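Local coordinates for phenylacetaldehyde dehydrogenase (Burkholderia cenocepacia, PDB 4O5H), which probably oxidises phenylacetaldehyde to phenylacetate with NAD+ as the cofactor, as a member of the aldehyde dehydrogenase family, at residues A[84-89]-A[228-233]; A[173-178]-A[201-206]; A[285-290]-A[319-324]; A[410-415]-A[435-440]. One frame throughout, in Å; residues are numbered along the deposited sequence.

Contact 1 of 4, residues A[84-89]-A[228-233]; sequences GPWRTA and GFPDGV
W86 presents its indole N-H to the carbonyl oxygen of C203, probably as a hydrogen bond from NE1, and with the ring tethered at that edge one of its faces meets V233. The two methyls of V233 share this face. V233 CG2 stands over the pyrrole half, 3.8 Å from the centroid of the five-membered ring of W86 and 24° off its normal, a CH-pi contact, while V233 CG1 lies 3.7 Å from W86 CE2, above the middle of the indole. W86 reaches across because its CG is anti to the backbone N (chi1 -167°), which swings the ring out of the short, weakly bonded helical turn 85-88 toward the loop. That loop joins helix 215-227 to strand 234-236 in what is, by family, the Rossmann-like cofactor-binding domain; it leaves the helix at G228 in a Schellman motif and folds into a type II turn from P230 to V233, closed by V233 N on P230 O at 3.2 Å. At the far end of the indole, F229 lies side by side with W86, the two planes 59° apart. Here W86 CH2 comes in at the edge of the phenyl ring, 3.8 Å from F229 CE1. P230 fills in beside the six-membered ring, its CD 3.9 Å from W86 CE3, and its CB looks out to P85 CG at 4.3 Å. Helix 91-107 adds R94 and L97 against W86.

Contact 2 of 4, residues A[173-178]-A[201-206]; sequences EPVGVV and TGCTVV
T201, at the end of helix 187-201, sets its carbonyl oxygen against the ring of P174, with T201 O 3.3 Å from P174 CB. G202 then turns the chain out of the helix in a Schellman motif and passes alongside the same proline. At C203 the side chain drops in beside the other segment. C203 CB sits close to a backbone oxygen, 3.1 Å from G176 O, and the sulfur goes on to V175, where C203 SG is 3.7 Å from V175 CG1. The strand proper starts at T204, where T204 N donates to G176 O at 3.2 Å and T204 O takes the N-H of V178 N at 2.8 Å, the latter nearly straight at 162°. T204 and V177 lie on the same sheet face, against helix 67-82; T204 OG1 is hydrogen-bonded there to A77 O and rests 3.5 Å from V177 CG2. V205 pairs with V178, both turned to the other face, and its CA-H points at V178 O. Finally V206 N donates to V178 O at 2.9 Å, nearly in line with the carbonyl. Three bonds alternating between the strands are the signature of parallel pairing, here within the beta-alpha-beta unit 166-181, 187-201, 204-208. Since G176, V177, V178 and the strand residues 204-206 are buried, these backbone groups probably depend on one another rather than on solvent for their bonding.

Contact 3 of 4, residues A[285-290]-A[319-324]; sequences GGKSPV and AGSRAY
R322 starts out on the same sheet face as P289 and runs back over K287. Beyond its CB, R322 CG packs 3.8 Å from K287 CE, and R322 CD lies 3.7 Å from K287 CG, so two aliphatic chains cross at a slant. A bend at chi3 (-70°) then turns the guanidinium down onto the backbone, where it grips a single atom side-on. R322 NE and NH2 both donate to K287 O, each at 3.0 Å, with that oxygen lying in the guanidinium plane. The NH2 bond runs close to the carbonyl direction, while NE approaches tilted from the carbonyl plane. P289 covers one face of the guanidinium, CB sitting toward its rim. The last nitrogen, R322 NH1, donates to Y324 OH at 2.8 Å, a hydroxyl also bonded to Q406. L434 O and A435 O, at the end of helix 428-436, take further hydrogen bonds from NH1 and NH2, which together should hold the group's rotation. Behind this grip the strands pair in parallel: V290 N donates to R322 O, and Y324 N to V290 O at 2.8 Å. Ahead of them the pairing frays. S288 O receives only weak bonds from S321 N and R322 N, and water 3 links S288 N with A319 O beside the inverse gamma turn at G320. The unit 288-292, 298-310, 320-326 is a beta-alpha-beta crossover of what is, by family, the catalytic domain.

Contact 4 of 4, residues A[410-415]-A[435-440]; sequences VVREEI and ANDTPY
The guanidinium of R412 meets the carboxylate of D437 at its edge, the two planes 56° apart. R412 NH1 donates to D437 OD2 at 3.1 Å in a salt bridge, arriving from above the carboxylate plane although the oxygen lies near the guanidinium's own plane. D437 OD1 takes a weak bond from the same nitrogen and a firmer one from water 6, 2.7 Å away. Bends at chi2 and chi3 bring the arginine's end over to D437, but R412 is deposited in two conformers, so this grip need not be permanent. The carboxylate has an outside partner in Q406, whose NE2 bonds OD2. The second flat group is the ring of Y440: its neighbour P439 lays CG 4.2 Å above one face, toward the rim, and water 7 sits at the edge in the ring plane. That water is 2.7 Å from Y440 OH and accepts from E414 N at 2.9 Å. Two more waters span the gap, water 4 donating to V411 O and D437 O, and water 5 donating to R412 O while also bonding T438 OG1. T438 OG1 accepts from Y440 N at 3.0 Å. This is an ST turn following directly on an inverse gamma turn at D437. Together they carry the chain from helix 428-436 toward strand 443-447, against the end of helix 409-412 and the start of the EEIFGP sequence characteristic of the family, partly directly and partly through water.

From the N terminus, 84-89 comes first and finds its partner only at 228-233, so contact 1 closes a long loop. Contact 2 lies wholly within that loop, pairing neighbouring strands of one crossover, and the two touch: V233 and V205 are bonded through their backbones, which carries the sheet on from strand 204-208 to 234-236. Contacts 3 and 4 follow in series on the opposite side of the chain's centre, contact 3 about 34 Å from contact 2 between centres. Contact 3 joins two strands of the second sheet; contact 4 closes last, tying the end of helix 409-412 to the turn after helix 428-436, and K287 NZ links the two by probable hydrogen bonds to V410 O and E413 O.

Contact 1 of 4, residues A[84-89]-A[228-233]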
loop_
_atom_site.group_PDB
_atom_site.type_symbol
_atom_site.label_atom_id
_atom_site.label_comp_id
_atom_site.label_asym_id
_atom_site.label_seq_id
_atom_site.Cartn_x
_atom_site.Cartn_y
_atom_site.Cartn_z
ATOM N N GLY A 84 -0.518 -22.842 15.388
ATOM C CA GLY A 84 -1.753 -23.353 15.993
ATOM C C GLY A 84 -2.789 -24.008 15.046
ATOM O O GLY A 84 -2.617 -24.025 13.824
ATOM N N PRO A 85 -3.927 -24.472 15.606
ATOM C CA PRO A 85 -5.105 -24.851 14.797
ATOM C C PRO A 85 -5.649 -23.798 13.824
ATOM O O PRO A 85 -6.258 -24.169 12.809
ATOM C CB PRO A 85 -6.196 -25.155 15.829
ATOM C CG PRO A 85 -5.675 -24.734 17.155
ATOM C CD PRO A 85 -4.178 -24.607 17.056
ATOM N N TRP A 86 -5.426 -22.523 14.099
ATOM C CA TRP A 86 -5.854 -21.485 13.150
ATOM C C TRP A 86 -5.156 -21.635 11.818
ATOM O O TRP A 86 -5.756 -21.367 10.768
ATOM C CB TRP A 86 -5.597 -20.100 13.692
ATOM C CG TRP A 86 -6.264 -18.973 12.945
ATOM C CD1 TRP A 86 -5.627 -17.932 12.335
ATOM C CD2 TRP A 86 -7.658 -18.716 12.816
ATOM N NE1 TRP A 86 -6.523 -17.069 11.802
ATOM C CE2 TRP A 86 -7.790 -17.505 12.082
ATOM C CE3 TRP A 86 -8.823 -19.383 13.228
ATOM C CZ2 TRP A 86 -9.020 -16.960 11.750
ATOM C CZ3 TRP A 86 -10.060 -18.818 12.904
ATOM C CH2 TRP A 86 -10.134 -17.625 12.149
ATOM N N ARG A 87 -3.916 -22.112 11.841
ATOM C CA ARG A 87 -3.184 -22.327 10.593
ATOM C C ARG A 87 -3.856 -23.338 9.674
ATOM O O ARG A 87 -3.892 -23.132 8.495
ATOM C CB ARG A 87 -1.761 -22.754 10.840
ATOM C CG ARG A 87 -0.921 -22.882 9.574
ATOM C CD ARG A 87 0.549 -23.116 9.909
ATOM N NE ARG A 87 1.401 -23.036 8.706
ATOM C CZ ARG A 87 1.870 -21.910 8.150
ATOM N NH1 ARG A 87 1.584 -20.688 8.640
ATOM N NH2 ARG A 87 2.655 -22.010 7.072
ATOM N N THR A 88 -4.433 -24.380 10.217
ATOM C CA THR A 88 -5.029 -25.416 9.385
ATOM C C THR A 88 -6.560 -25.394 9.367
ATOM O O THR A 88 -7.185 -26.281 8.837
ATOM C CB THR A 88 -4.582 -26.767 9.889
ATOM O OG1 THR A 88 -4.873 -26.858 11.289
ATOM C CG2 THR A 88 -3.089 -26.910 9.709
ATOM N N ALA A 89 -7.158 -24.381 9.959
ATOM C CA ALA A 89 -8.596 -24.244 9.950
ATOM C C ALA A 89 -9.108 -24.175 8.480
ATOM O O ALA A 89 -8.467 -23.597 7.606
ATOM C CB ALA A 89 -8.988 -22.987 10.691
ATOM N N GLY A 228 -15.330 -18.972 20.122
ATOM C CA GLY A 228 -14.527 -20.160 19.962
ATOM C C GLY A 228 -13.245 -19.952 19.163
ATOM O O GLY A 228 -12.609 -20.902 18.774
ATOM N N PHE A 229 -12.796 -18.710 18.983
ATOM C CA PHE A 229 -11.518 -18.515 18.256
ATOM C C PHE A 229 -10.333 -19.082 19.030
ATOM O O PHE A 229 -10.271 -18.931 20.211
ATOM C CB PHE A 229 -11.301 -17.056 17.935
ATOM C CG PHE A 229 -12.236 -16.541 16.849
ATOM C CD1 PHE A 229 -11.885 -16.655 15.517
ATOM C CD2 PHE A 229 -13.473 -15.979 17.174
ATOM C CE1 PHE A 229 -12.733 -16.208 14.518
ATOM C CE2 PHE A 229 -14.349 -15.560 16.182
ATOM C CZ PHE A 229 -13.969 -15.648 14.856
ATOM N N PRO A 230 -9.378 -19.719 18.341
ATOM C CA PRO A 230 -8.246 -20.277 19.061
ATOM C C PRO A 230 -7.445 -19.173 19.734
ATOM O O PRO A 230 -7.397 -18.038 19.253
ATOM C CB PRO A 230 -7.417 -20.915 17.946
ATOM C CG PRO A 230 -8.410 -21.319 16.918
ATOM C CD PRO A 230 -9.455 -20.237 16.966
ATOM N N ASP A 231 -6.823 -19.514 20.835
ATOM C CA ASP A 231 -6.008 -18.564 21.562
ATOM C C ASP A 231 -4.893 -17.964 20.693
ATOM O O ASP A 231 -4.241 -18.670 19.907
ATOM C CB ASP A 231 -5.368 -19.242 22.786
ATOM C CG ASP A 231 -6.399 -19.627 23.832
ATOM O OD1 ASP A 231 -7.365 -18.869 24.100
ATOM O OD2 ASP A 231 -6.254 -20.713 24.370
ATOM N N GLY A 232 -4.702 -16.654 20.846
ATOM C CA GLY A 232 -3.654 -15.943 20.164
ATOM C C GLY A 232 -4.052 -15.427 18.780
ATOM O O GLY A 232 -3.302 -14.685 18.166
ATOM N N VAL A 233 -5.222 -15.831 18.284
ATOM C CA VAL A 233 -5.706 -15.324 17.017
ATOM C C VAL A 233 -6.051 -13.832 17.104
ATOM O O VAL A 233 -5.773 -13.083 16.172
ATOM C CB VAL A 233 -6.902 -16.170 16.487
ATOM C CG1 VAL A 233 -7.495 -15.557 15.241
ATOM C CG2 VAL A 233 -6.375 -17.563 16.166
#

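Contact 2 of 4, residues A[173-178]-A[201-206]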
loop_
_atom_site.group_PDB
_atom_site.type_symbol
_atom_site.label_atom_id
_atom_site.label_comp_id
_atom_site.label_asym_id
_atom_site.label_seq_id
_atom_site.Cartn_x
_atom_site.Cartn_y
_atom_site.Cartn_z
ATOM N N GLU A 173 -2.693 -15.622 -0.111
ATOM C CA GLU A 173 -2.362 -16.145 1.195
ATOM C C GLU A 173 -2.647 -15.054 2.206
ATOM O O GLU A 173 -2.635 -13.883 1.858
ATOM C CB GLU A 173 -0.899 -16.536 1.213
ATOM C CG GLU A 173 -0.603 -17.601 0.143
ATOM C CD GLU A 173 0.820 -18.123 0.192
ATOM O OE1 GLU A 173 1.692 -17.431 0.748
ATOM O OE2 GLU A 173 1.050 -19.235 -0.359
ATOM N N PRO A 174 -2.954 -15.418 3.441
ATOM C CA PRO A 174 -3.091 -14.350 4.444
ATOM C C PRO A 174 -1.791 -13.546 4.552
ATOM O O PRO A 174 -0.710 -14.113 4.459
ATOM C CB PRO A 174 -3.352 -15.093 5.758
ATOM C CG PRO A 174 -3.183 -16.534 5.471
ATOM C CD PRO A 174 -3.096 -16.751 4.002
ATOM N N VAL A 175 -1.903 -12.244 4.754
ATOM C CA VAL A 175 -0.685 -11.440 4.847
ATOM C C VAL A 175 0.146 -11.897 6.041
ATOM O O VAL A 175 1.364 -11.807 6.006
ATOM C CB VAL A 175 -0.974 -9.936 4.780
ATOM C CG1 VAL A 175 -1.720 -9.427 6.016
ATOM C CG2 VAL A 175 0.300 -9.160 4.533
ATOM N N GLY A 176 -0.536 -12.372 7.101
ATOM C CA GLY A 176 0.127 -12.885 8.288
ATOM C C GLY A 176 -0.379 -12.311 9.598
ATOM O O GLY A 176 -1.570 -12.344 9.877
ATOM N N VAL A 177 0.532 -11.771 10.388
ATOM C CA VAL A 177 0.199 -11.154 11.651
ATOM C C VAL A 177 -0.059 -9.653 11.424
ATOM O O VAL A 177 0.776 -8.934 10.863
ATOM C CB VAL A 177 1.350 -11.344 12.647
ATOM C CG1 VAL A 177 1.074 -10.619 13.934
ATOM C CG2 VAL A 177 1.582 -12.835 12.930
ATOM N N VAL A 178 -1.200 -9.177 11.878
ATOM C CA VAL A 178 -1.609 -7.800 11.669
ATOM C C VAL A 178 -1.592 -7.056 12.983
ATOM O O VAL A 178 -2.241 -7.474 13.959
ATOM C CB VAL A 178 -3.022 -7.749 11.075
ATOM C CG1 VAL A 178 -3.493 -6.315 10.878
ATOM C CG2 VAL A 178 -3.072 -8.502 9.746
ATOM N N THR A 201 -9.540 -13.786 6.246
ATOM C CA THR A 201 -8.433 -14.208 5.420
ATOM C C THR A 201 -7.469 -15.185 6.097
ATOM O O THR A 201 -6.553 -15.731 5.432
ATOM C CB THR A 201 -7.597 -13.007 4.942
ATOM O OG1 THR A 201 -7.175 -12.229 6.065
ATOM C CG2 THR A 201 -8.423 -12.139 4.037
ATOM N N GLY A 202 -7.613 -15.385 7.392
ATOM C CA GLY A 202 -6.715 -16.322 8.096
ATOM C C GLY A 202 -5.528 -15.644 8.763
ATOM O O GLY A 202 -4.608 -16.308 9.219
ATOM N N CYS A 203 -5.553 -14.324 8.847
ATOM C CA CYS A 203 -4.525 -13.600 9.611
ATOM C C CYS A 203 -4.728 -13.796 11.145
ATOM O O CYS A 203 -5.788 -14.303 11.571
ATOM C CB CYS A 203 -4.604 -12.116 9.288
ATOM S SG CYS A 203 -4.233 -11.687 7.564
ATOM N N THR A 204 -3.757 -13.347 11.928
ATOM C CA THR A 204 -3.934 -13.156 13.363
ATOM C C THR A 204 -3.668 -11.704 13.661
ATOM O O THR A 204 -3.153 -10.983 12.793
ATOM C CB THR A 204 -3.005 -14.076 14.216
ATOM O OG1 THR A 204 -1.637 -13.792 13.933
ATOM C CG2 THR A 204 -3.298 -15.502 13.908
ATOM N N VAL A 205 -4.050 -11.234 14.850
ATOM C CA VAL A 205 -4.154 -9.809 15.101
ATOM C C VAL A 205 -3.717 -9.445 16.502
ATOM O O VAL A 205 -4.089 -10.112 17.462
ATOM C CB VAL A 205 -5.629 -9.320 15.019
ATOM C CG1 VAL A 205 -5.718 -7.793 15.074
ATOM C CG2 VAL A 205 -6.287 -9.732 13.737
ATOM N N VAL A 206 -2.936 -8.375 16.614
ATOM C CA VAL A 206 -2.751 -7.660 17.852
ATOM C C VAL A 206 -3.465 -6.307 17.702
ATOM O O VAL A 206 -3.074 -5.475 16.881
ATOM C CB VAL A 206 -1.274 -7.445 18.184
ATOM C CG1 VAL A 206 -1.128 -6.711 19.506
ATOM C CG2 VAL A 206 -0.542 -8.781 18.225
#

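Contact 3 of 4, residues A[285-290]-A[319-324]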
loop_
_atom_site.group_PDB
_atom_site.type_symbol
_atom_site.label_atom_id
_atom_site.label_comp_id
_atom_site.label_asym_id
_atom_site.label_seq_id
_atom_site.Cartn_x
_atom_site.Cartn_y
_atom_site.Cartn_z
ATOM N N GLY A 285 -6.084 11.894 8.206
ATOM C CA GLY A 285 -6.897 13.050 8.457
ATOM C C GLY A 285 -7.825 13.429 7.302
ATOM O O GLY A 285 -7.735 12.894 6.202
ATOM N N GLY A 286 -8.727 14.348 7.590
ATOM C CA GLY A 286 -9.643 14.858 6.582
ATOM C C GLY A 286 -10.085 16.278 6.867
ATOM O O GLY A 286 -10.033 16.743 8.018
ATOM N N LYS A 287 -10.538 16.923 5.806
ATOM C CA LYS A 287 -11.197 18.210 5.879
ATOM C C LYS A 287 -12.206 18.231 4.726
ATOM O O LYS A 287 -12.106 19.012 3.806
ATOM C CB LYS A 287 -10.190 19.380 5.787
ATOM C CG LYS A 287 -10.796 20.726 6.116
ATOM C CD LYS A 287 -10.805 20.979 7.628
ATOM C CE LYS A 287 -11.665 22.165 7.990
ATOM N NZ LYS A 287 -11.619 22.461 9.437
ATOM N N SER A 288 -13.182 17.353 4.848
ATOM C CA SER A 288 -14.040 16.995 3.746
ATOM C C SER A 288 -15.009 18.116 3.419
ATOM O O SER A 288 -15.626 18.703 4.327
ATOM C CB SER A 288 -14.839 15.751 4.093
ATOM O OG SER A 288 -13.981 14.653 4.401
ATOM N N PRO A 289 -15.161 18.435 2.131
ATOM C CA PRO A 289 -16.074 19.522 1.742
ATOM C C PRO A 289 -17.466 19.012 1.441
ATOM O O PRO A 289 -17.634 17.887 1.023
ATOM C CB PRO A 289 -15.456 20.040 0.460
ATOM C CG PRO A 289 -14.801 18.848 -0.150
ATOM C CD PRO A 289 -14.298 18.025 1.015
ATOM N N VAL A 290 -18.445 19.894 1.602
ATOM C CA VAL A 290 -19.830 19.649 1.309
ATOM C C VAL A 290 -20.236 20.720 0.311
ATOM O O VAL A 290 -20.212 21.924 0.631
ATOM C CB VAL A 290 -20.643 19.826 2.595
ATOM C CG1 VAL A 290 -22.134 19.735 2.318
ATOM C CG2 VAL A 290 -20.219 18.795 3.636
ATOM N N ALA A 319 -15.913 14.027 8.551
ATOM C CA ALA A 319 -16.869 15.081 8.884
ATOM C C ALA A 319 -16.899 16.138 7.796
ATOM O O ALA A 319 -15.854 16.563 7.262
ATOM C CB ALA A 319 -16.503 15.726 10.199
ATOM N N GLY A 320 -18.108 16.575 7.452
ATOM C CA GLY A 320 -18.303 17.630 6.467
ATOM C C GLY A 320 -17.988 18.986 7.060
ATOM O O GLY A 320 -18.880 19.762 7.373
ATOM N N SER A 321 -16.710 19.275 7.173
ATOM C CA SER A 321 -16.235 20.394 7.956
ATOM C C SER A 321 -16.111 21.712 7.214
ATOM O O SER A 321 -15.989 22.766 7.850
ATOM C CB SER A 321 -14.901 20.027 8.639
ATOM O OG SER A 321 -13.943 19.608 7.703
ATOM N N ARG A 322 -16.181 21.669 5.888
ATOM C CA ARG A 322 -16.233 22.867 5.055
ATOM C C ARG A 322 -17.453 22.823 4.167
ATOM O O ARG A 322 -17.555 21.943 3.321
ATOM C CB ARG A 322 -14.999 22.969 4.148
ATOM C CG ARG A 322 -13.687 23.056 4.877
ATOM C CD ARG A 322 -12.511 23.174 3.927
ATOM N NE ARG A 322 -12.255 21.955 3.195
ATOM C CZ ARG A 322 -11.920 21.873 1.915
ATOM N NH1 ARG A 322 -11.940 22.925 1.107
ATOM N NH2 ARG A 322 -11.659 20.687 1.398
ATOM N N ALA A 323 -18.357 23.803 4.304
ATOM C CA ALA A 323 -19.524 23.842 3.454
ATOM C C ALA A 323 -19.353 24.949 2.432
ATOM O O ALA A 323 -19.103 26.095 2.780
ATOM C CB ALA A 323 -20.780 24.043 4.265
ATOM N N TYR A 324 -19.446 24.585 1.158
ATOM C CA TYR A 324 -19.421 25.538 0.069
ATOM C C TYR A 324 -20.808 25.509 -0.549
ATOM O O TYR A 324 -21.225 24.513 -1.142
ATOM C CB TYR A 324 -18.326 25.161 -0.933
ATOM C CG TYR A 324 -16.955 25.242 -0.319
ATOM C CD1 TYR A 324 -16.368 26.472 -0.043
ATOM C CD2 TYR A 324 -16.265 24.084 0.059
ATOM C CE1 TYR A 324 -15.112 26.537 0.545
ATOM C CE2 TYR A 324 -15.031 24.138 0.649
ATOM C CZ TYR A 324 -14.448 25.357 0.904
ATOM O OH TYR A 324 -13.230 25.423 1.500
HETATM O O HOH W 1 -12.263 17.791 9.247
HETATM O O HOH W 2 -14.345 23.221 10.010
HETATM O O HOH W 3 -13.264 15.620 7.001
#

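Contact 4 of 4, residues A[410-415]-A[435-440]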
loop_
_atom_site.group_PDB
_atom_site.type_symbol
_atom_site.label_atom_id
_atom_site.label_comp_id
_atom_site.label_asym_id
_atom_site.label_seq_id
_atom_site.Cartn_x
_atom_site.Cartn_y
_atom_site.Cartn_z
ATOM N N VAL A 410 -8.763 27.526 10.762
ATOM C CA VAL A 410 -10.007 26.747 10.870
ATOM C C VAL A 410 -10.483 26.151 9.567
ATOM O O VAL A 410 -11.172 25.151 9.571
ATOM C CB VAL A 410 -11.199 27.529 11.477
ATOM C CG1 VAL A 410 -11.001 27.709 12.970
ATOM C CG2 VAL A 410 -11.430 28.860 10.777
ATOM N N VAL A 411 -10.133 26.782 8.453
ATOM C CA VAL A 411 -10.458 26.204 7.158
ATOM C C VAL A 411 -9.408 25.188 6.706
ATOM O O VAL A 411 -9.781 24.186 6.065
ATOM C CB VAL A 411 -10.658 27.290 6.076
ATOM C CG1 VAL A 411 -11.032 26.697 4.734
ATOM C CG2 VAL A 411 -11.743 28.300 6.499
ATOM N N ARG A 412 -8.134 25.439 6.977
ATOM C CA ARG A 412 -7.067 24.580 6.471
ATOM C C ARG A 412 -6.853 23.319 7.278
ATOM O O ARG A 412 -6.532 22.265 6.728
ATOM C CB ARG A 412 -5.769 25.347 6.427
ATOM C CG ARG A 412 -5.977 26.506 5.473
ATOM C CD ARG A 412 -4.843 26.733 4.482
ATOM N NE ARG A 412 -4.623 25.548 3.648
ATOM C CZ ARG A 412 -5.081 25.389 2.403
ATOM N NH1 ARG A 412 -5.781 26.344 1.793
ATOM N NH2 ARG A 412 -4.815 24.265 1.758
ATOM N N GLU A 413 -7.041 23.407 8.589
ATOM C CA GLU A 413 -6.659 22.323 9.492
ATOM C C GLU A 413 -7.862 21.537 10.029
ATOM O O GLU A 413 -8.930 22.107 10.280
ATOM C CB GLU A 413 -5.881 22.916 10.664
ATOM C CG GLU A 413 -4.557 23.545 10.240
ATOM C CD GLU A 413 -3.802 24.167 11.388
ATOM O OE1 GLU A 413 -3.855 23.689 12.543
ATOM O OE2 GLU A 413 -3.129 25.158 11.130
ATOM N N GLU A 414 -7.662 20.249 10.236
ATOM C CA GLU A 414 -8.669 19.359 10.830
ATOM C C GLU A 414 -8.864 19.708 12.304
ATOM O O GLU A 414 -7.911 19.689 13.080
ATOM C CB GLU A 414 -8.254 17.871 10.717
ATOM C CG GLU A 414 -9.290 16.888 11.318
ATOM C CD GLU A 414 -9.113 15.416 10.875
ATOM O OE1 GLU A 414 -7.987 15.036 10.684
ATOM O OE2 GLU A 414 -10.133 14.668 10.663
ATOM N N ILE A 415 -10.108 19.986 12.665
ATOM C CA ILE A 415 -10.496 20.382 14.015
ATOM C C ILE A 415 -10.956 19.195 14.826
ATOM O O ILE A 415 -10.622 19.065 16.008
ATOM C CB ILE A 415 -11.612 21.455 13.956
ATOM C CG1 ILE A 415 -11.073 22.717 13.284
ATOM C CG2 ILE A 415 -12.118 21.792 15.343
ATOM C CD1 ILE A 415 -12.137 23.767 12.978
ATOM N N ALA A 435 -12.958 23.069 -3.062
ATOM C CA ALA A 435 -13.120 21.793 -2.451
ATOM C C ALA A 435 -11.795 20.994 -2.452
ATOM O O ALA A 435 -11.466 20.342 -1.450
ATOM C CB ALA A 435 -14.217 21.017 -3.161
ATOM N N ASN A 436 -11.046 21.077 -3.545
ATOM C CA ASN A 436 -9.753 20.428 -3.653
ATOM C C ASN A 436 -8.603 21.198 -3.018
ATOM O O ASN A 436 -7.510 20.673 -2.962
ATOM C CB ASN A 436 -9.397 20.115 -5.111
ATOM C CG ASN A 436 -10.261 19.017 -5.700
ATOM O OD1 ASN A 436 -10.670 18.094 -5.004
ATOM N ND2 ASN A 436 -10.517 19.100 -6.982
ATOM N N ASP A 437 -8.851 22.394 -2.506
ATOM C CA ASP A 437 -7.812 23.224 -1.873
ATOM C C ASP A 437 -7.575 22.781 -0.407
ATOM O O ASP A 437 -7.947 23.482 0.558
ATOM C CB ASP A 437 -8.219 24.717 -1.962
ATOM C CG ASP A 437 -7.196 25.653 -1.329
ATOM O OD1 ASP A 437 -5.991 25.355 -1.438
ATOM O OD2 ASP A 437 -7.592 26.663 -0.696
ATOM N N THR A 438 -6.933 21.619 -0.284
ATOM C CA THR A 438 -6.684 20.939 0.988
ATOM C C THR A 438 -5.604 19.913 0.715
ATOM O O THR A 438 -5.539 19.363 -0.385
ATOM C CB THR A 438 -7.955 20.272 1.551
ATOM O OG1 THR A 438 -7.645 19.513 2.712
ATOM C CG2 THR A 438 -8.612 19.318 0.530
ATOM N N PRO A 439 -4.772 19.617 1.719
ATOM C CA PRO A 439 -3.866 18.494 1.565
ATOM C C PRO A 439 -4.608 17.147 1.647
ATOM O O PRO A 439 -4.049 16.135 1.269
ATOM C CB PRO A 439 -2.908 18.659 2.725
ATOM C CG PRO A 439 -3.660 19.456 3.728
ATOM C CD PRO A 439 -4.508 20.396 2.939
ATOM N N TYR A 440 -5.868 17.153 2.117
ATOM C CA TYR A 440 -6.597 15.925 2.399
ATOM C C TYR A 440 -7.410 15.432 1.211
ATOM O O TYR A 440 -7.473 16.101 0.174
ATOM C CB TYR A 440 -7.509 16.131 3.605
ATOM C CG TYR A 440 -6.741 16.397 4.870
ATOM C CD1 TYR A 440 -5.844 15.452 5.377
ATOM C CD2 TYR A 440 -6.902 17.581 5.574
ATOM C CE1 TYR A 440 -5.162 15.677 6.563
ATOM C CE2 TYR A 440 -6.206 17.818 6.740
ATOM C CZ TYR A 440 -5.351 16.853 7.229
ATOM O OH TYR A 440 -4.682 17.078 8.406
HETATM O O HOH W 4 -9.056 23.456 3.295
HETATM O O HOH W 5 -7.510 21.614 4.408
HETATM O O HOH W 6 -4.245 23.252 -1.407
HETATM O O HOH W 7 -4.906 19.362 9.778
#